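Local coordinates for protein glycosyl hydrolase (Rhizobium leguminosarum bv. trifolii, PDB 5NDX) that probably hydrolyses O-glycosidic bonds as a family 39 glycoside hydrolase, a bacterial orthologue of human alpha-L-iduronidase, at residues L33-A43 and R80-L90. The protein carries 2 engineered substitutions. Sequence-based numbering, arbitrary orientation. Where two conformers were deposited one is given.
Sequences LLEPEMRQMLA and RALDVMIEHRL
Helix 36-43 runs nearly parallel to helix 80-87, their axes 24° apart and 10.1 Å at closest approach, which brings Leu-42 against Val-84 and Arg-39 against Glu-87. Leu-42 CD1 rests on Val-84 CB, CD2 meets Leu-90 CD1 at 3.8 Å, and CB lies over one face of the His-88 ring in a CH-pi contact. That ring is fixed by a nearly straight hydrogen bond, 2.8 Å from His-88 ND1 to Val-84 O, lying in both the ring and carbonyl planes. A water that donates to Arg-39 O also makes a weak bond with His-88 NE2. Successive helices of a beta/alpha (TIM) barrel pack side by side in this way outside the parallel strands; here Leu-42 and Met-85 also touch Leu-56 of strand 55-58. Leu-33 CD1 presses tightly on Met-85 CE and sits 3.7 Å from Ala-81 CB. With CG anti to the backbone N (chi1 179°) and an extended chain, Arg-39 reaches past Val-84 CG1 to grip Glu-87 end-on, NH1 to OE1 at 2.9 Å and NH2 to OE2 at 2.8 Å, the guanidinium and carboxylate planes turned 36° apart; NH2 also forms a salt bridge with Glu-541. Replacing Arg-39 by a leucine would probably leave both carboxylates without their shared positive mate. A Schellman motif, Leu-90 N to Met-85 O and Arg-89 N to Ile-86 O, ends helix 76-87, and Leu-90 then lies against Leu-42.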
# COMPACT_ATOMS: atom_id res chain seq x y z
N LEU A 33 -8.41 -14.12 -0.06
CA LEU A 33 -7.31 -14.44 -0.98
C LEU A 33 -7.68 -15.53 -2.00
O LEU A 33 -7.05 -15.65 -3.04
CB LEU A 33 -6.05 -14.88 -0.23
CG LEU A 33 -5.26 -13.81 0.48
CD1 LEU A 33 -4.31 -14.34 1.53
CD2 LEU A 33 -4.46 -13.01 -0.54
N LEU A 34 -8.70 -16.31 -1.72
CA LEU A 34 -9.17 -17.34 -2.66
C LEU A 34 -10.21 -16.81 -3.64
O LEU A 34 -10.54 -17.52 -4.55
CB LEU A 34 -9.80 -18.51 -1.91
CG LEU A 34 -8.94 -19.04 -0.75
CD1 LEU A 34 -9.71 -20.07 0.08
CD2 LEU A 34 -7.62 -19.60 -1.24
N GLU A 35 -10.70 -15.59 -3.48
CA GLU A 35 -11.76 -15.06 -4.36
C GLU A 35 -11.17 -14.41 -5.62
O GLU A 35 -10.12 -13.79 -5.56
CB GLU A 35 -12.56 -13.98 -3.62
CG GLU A 35 -13.40 -14.47 -2.44
CD GLU A 35 -14.38 -15.60 -2.82
OE1 GLU A 35 -14.95 -15.64 -3.93
OE2 GLU A 35 -14.57 -16.49 -2.01
N PRO A 36 -11.88 -14.48 -6.75
CA PRO A 36 -11.34 -13.84 -7.97
C PRO A 36 -11.20 -12.31 -7.92
O PRO A 36 -10.32 -11.75 -8.58
CB PRO A 36 -12.33 -14.26 -9.05
CG PRO A 36 -13.59 -14.61 -8.30
CD PRO A 36 -13.09 -15.27 -7.04
N GLU A 37 -12.05 -11.65 -7.15
CA GLU A 37 -11.93 -10.22 -6.98
C GLU A 37 -10.54 -9.84 -6.39
O GLU A 37 -9.88 -8.96 -6.91
CB GLU A 37 -13.01 -9.68 -6.08
CG GLU A 37 -14.44 -9.85 -6.61
CD GLU A 37 -15.05 -11.19 -6.28
OE1 GLU A 37 -14.33 -12.15 -5.89
OE2 GLU A 37 -16.27 -11.30 -6.42
N MET A 38 -10.13 -10.49 -5.31
CA MET A 38 -8.83 -10.25 -4.71
C MET A 38 -7.72 -10.64 -5.63
O MET A 38 -6.67 -9.95 -5.65
CB MET A 38 -8.68 -11.02 -3.42
CG MET A 38 -7.45 -10.69 -2.59
SD MET A 38 -7.17 -8.92 -2.34
CE MET A 38 -8.49 -8.56 -1.18
N ARG A 39 -7.91 -11.72 -6.40
CA ARG A 39 -6.87 -12.13 -7.37
C ARG A 39 -6.59 -10.97 -8.37
O ARG A 39 -5.44 -10.62 -8.63
CB ARG A 39 -7.26 -13.43 -8.11
CG ARG A 39 -6.21 -13.84 -9.13
CD ARG A 39 -6.33 -15.28 -9.67
NE ARG A 39 -5.24 -15.40 -10.66
CZ ARG A 39 -3.98 -15.82 -10.44
NH1 ARG A 39 -3.60 -16.30 -9.27
NH2 ARG A 39 -3.10 -15.81 -11.44
N GLN A 40 -7.64 -10.36 -8.89
CA GLN A 40 -7.49 -9.21 -9.79
C GLN A 40 -6.82 -8.04 -9.05
O GLN A 40 -5.91 -7.43 -9.59
CB GLN A 40 -8.81 -8.76 -10.37
CG GLN A 40 -8.61 -7.89 -11.58
CD GLN A 40 -9.93 -7.37 -12.15
OE1 GLN A 40 -10.80 -8.13 -12.67
NE2 GLN A 40 -10.07 -6.10 -12.12
N MET A 41 -7.25 -7.79 -7.82
CA MET A 41 -6.69 -6.70 -7.03
C MET A 41 -5.18 -6.84 -6.81
O MET A 41 -4.47 -5.84 -6.83
CB MET A 41 -7.41 -6.59 -5.71
CG MET A 41 -8.86 -6.17 -5.87
SD MET A 41 -9.84 -6.60 -4.44
CE MET A 41 -11.33 -5.65 -4.79
N LEU A 42 -4.71 -8.07 -6.60
CA LEU A 42 -3.29 -8.30 -6.35
C LEU A 42 -2.38 -7.94 -7.53
O LEU A 42 -1.23 -7.63 -7.31
CB LEU A 42 -3.02 -9.73 -5.90
CG LEU A 42 -3.61 -10.12 -4.57
CD1 LEU A 42 -3.35 -11.58 -4.28
CD2 LEU A 42 -3.08 -9.28 -3.45
N ALA A 43 -2.89 -8.01 -8.75
CA ALA A 43 -2.16 -7.53 -9.92
C ALA A 43 -1.91 -6.04 -9.82
O ALA A 43 -0.81 -5.58 -10.10
CB ALA A 43 -2.97 -7.82 -11.17
N ARG A 80 -2.78 -22.05 -1.61
CA ARG A 80 -3.36 -21.20 -2.62
C ARG A 80 -3.25 -19.73 -2.25
O ARG A 80 -2.95 -18.92 -3.08
CB ARG A 80 -4.82 -21.58 -2.89
CG ARG A 80 -4.91 -22.90 -3.67
CD ARG A 80 -6.32 -23.49 -3.72
NE ARG A 80 -7.33 -22.51 -4.18
CZ ARG A 80 -8.66 -22.60 -4.00
NH1 ARG A 80 -9.22 -23.64 -3.37
NH2 ARG A 80 -9.45 -21.65 -4.47
N ALA A 81 -3.46 -19.42 -0.98
CA ALA A 81 -3.46 -18.06 -0.49
C ALA A 81 -2.05 -17.44 -0.54
O ALA A 81 -1.89 -16.32 -1.02
CB ALA A 81 -4.00 -18.01 0.92
N LEU A 82 -1.06 -18.18 -0.06
CA LEU A 82 0.33 -17.73 -0.16
C LEU A 82 0.81 -17.72 -1.58
O LEU A 82 1.54 -16.78 -1.96
CB LEU A 82 1.25 -18.52 0.74
CG LEU A 82 0.88 -18.44 2.23
CD1 LEU A 82 1.77 -19.33 3.06
CD2 LEU A 82 0.95 -17.00 2.72
N ASP A 83 0.43 -18.70 -2.39
CA ASP A 83 0.89 -18.73 -3.78
C ASP A 83 0.43 -17.48 -4.54
O ASP A 83 1.19 -16.96 -5.34
CB ASP A 83 0.37 -19.95 -4.54
CG ASP A 83 1.09 -21.23 -4.20
OD1 ASP A 83 2.12 -21.28 -3.50
OD2 ASP A 83 0.54 -22.24 -4.64
N VAL A 84 -0.80 -17.02 -4.34
CA VAL A 84 -1.23 -15.80 -5.03
C VAL A 84 -0.44 -14.57 -4.64
O VAL A 84 -0.25 -13.71 -5.48
CB VAL A 84 -2.73 -15.30 -4.90
CG1 VAL A 84 -3.53 -15.85 -6.00
CG2 VAL A 84 -3.36 -15.42 -3.55
N MET A 85 -0.07 -14.46 -3.37
CA MET A 85 0.80 -13.36 -2.96
C MET A 85 2.15 -13.42 -3.68
O MET A 85 2.52 -12.47 -4.35
CB MET A 85 1.05 -13.36 -1.48
CG MET A 85 -0.18 -13.20 -0.61
SD MET A 85 0.46 -12.86 1.04
CE MET A 85 -1.02 -13.26 1.88
N ILE A 86 2.83 -14.56 -3.58
CA ILE A 86 4.18 -14.76 -4.17
C ILE A 86 4.18 -14.51 -5.69
O ILE A 86 5.03 -13.83 -6.21
CB ILE A 86 4.75 -16.16 -3.84
CG1 ILE A 86 5.37 -16.23 -2.43
CG2 ILE A 86 5.95 -16.52 -4.74
CD1 ILE A 86 4.75 -15.43 -1.32
N GLU A 87 3.18 -15.03 -6.36
CA GLU A 87 3.00 -14.83 -7.78
C GLU A 87 2.84 -13.34 -8.18
O GLU A 87 3.22 -12.96 -9.27
CB GLU A 87 1.77 -15.65 -8.16
CG GLU A 87 1.44 -15.65 -9.64
CD GLU A 87 0.01 -16.11 -9.93
OE1 GLU A 87 -0.74 -16.55 -9.02
OE2 GLU A 87 -0.36 -16.01 -11.13
N HIS A 88 2.32 -12.49 -7.30
CA HIS A 88 2.22 -11.04 -7.60
C HIS A 88 3.29 -10.19 -6.92
O HIS A 88 3.10 -8.99 -6.74
CB HIS A 88 0.82 -10.56 -7.27
CG HIS A 88 -0.19 -11.17 -8.16
ND1 HIS A 88 -0.85 -12.33 -7.85
CD2 HIS A 88 -0.56 -10.84 -9.42
CE1 HIS A 88 -1.65 -12.66 -8.85
NE2 HIS A 88 -1.49 -11.78 -9.82
N ARG A 89 4.41 -10.83 -6.54
CA ARG A 89 5.55 -10.18 -5.94
C ARG A 89 5.19 -9.49 -4.64
O ARG A 89 5.64 -8.40 -4.37
CB ARG A 89 6.21 -9.20 -6.94
CG ARG A 89 6.51 -9.86 -8.31
CD ARG A 89 7.37 -8.97 -9.22
NE ARG A 89 6.64 -7.75 -9.63
CZ ARG A 89 5.90 -7.61 -10.75
NH1 ARG A 89 5.76 -8.62 -11.59
NH2 ARG A 89 5.29 -6.45 -11.02
N LEU A 90 4.37 -10.13 -3.84
CA LEU A 90 4.00 -9.64 -2.54
C LEU A 90 4.51 -10.64 -1.50
O LEU A 90 4.62 -11.82 -1.79
CB LEU A 90 2.51 -9.45 -2.47
CG LEU A 90 2.05 -8.33 -3.43
CD1 LEU A 90 0.57 -8.41 -3.68
CD2 LEU A 90 2.46 -6.95 -2.93
O HOH W 1 -4.04 -11.11 -10.91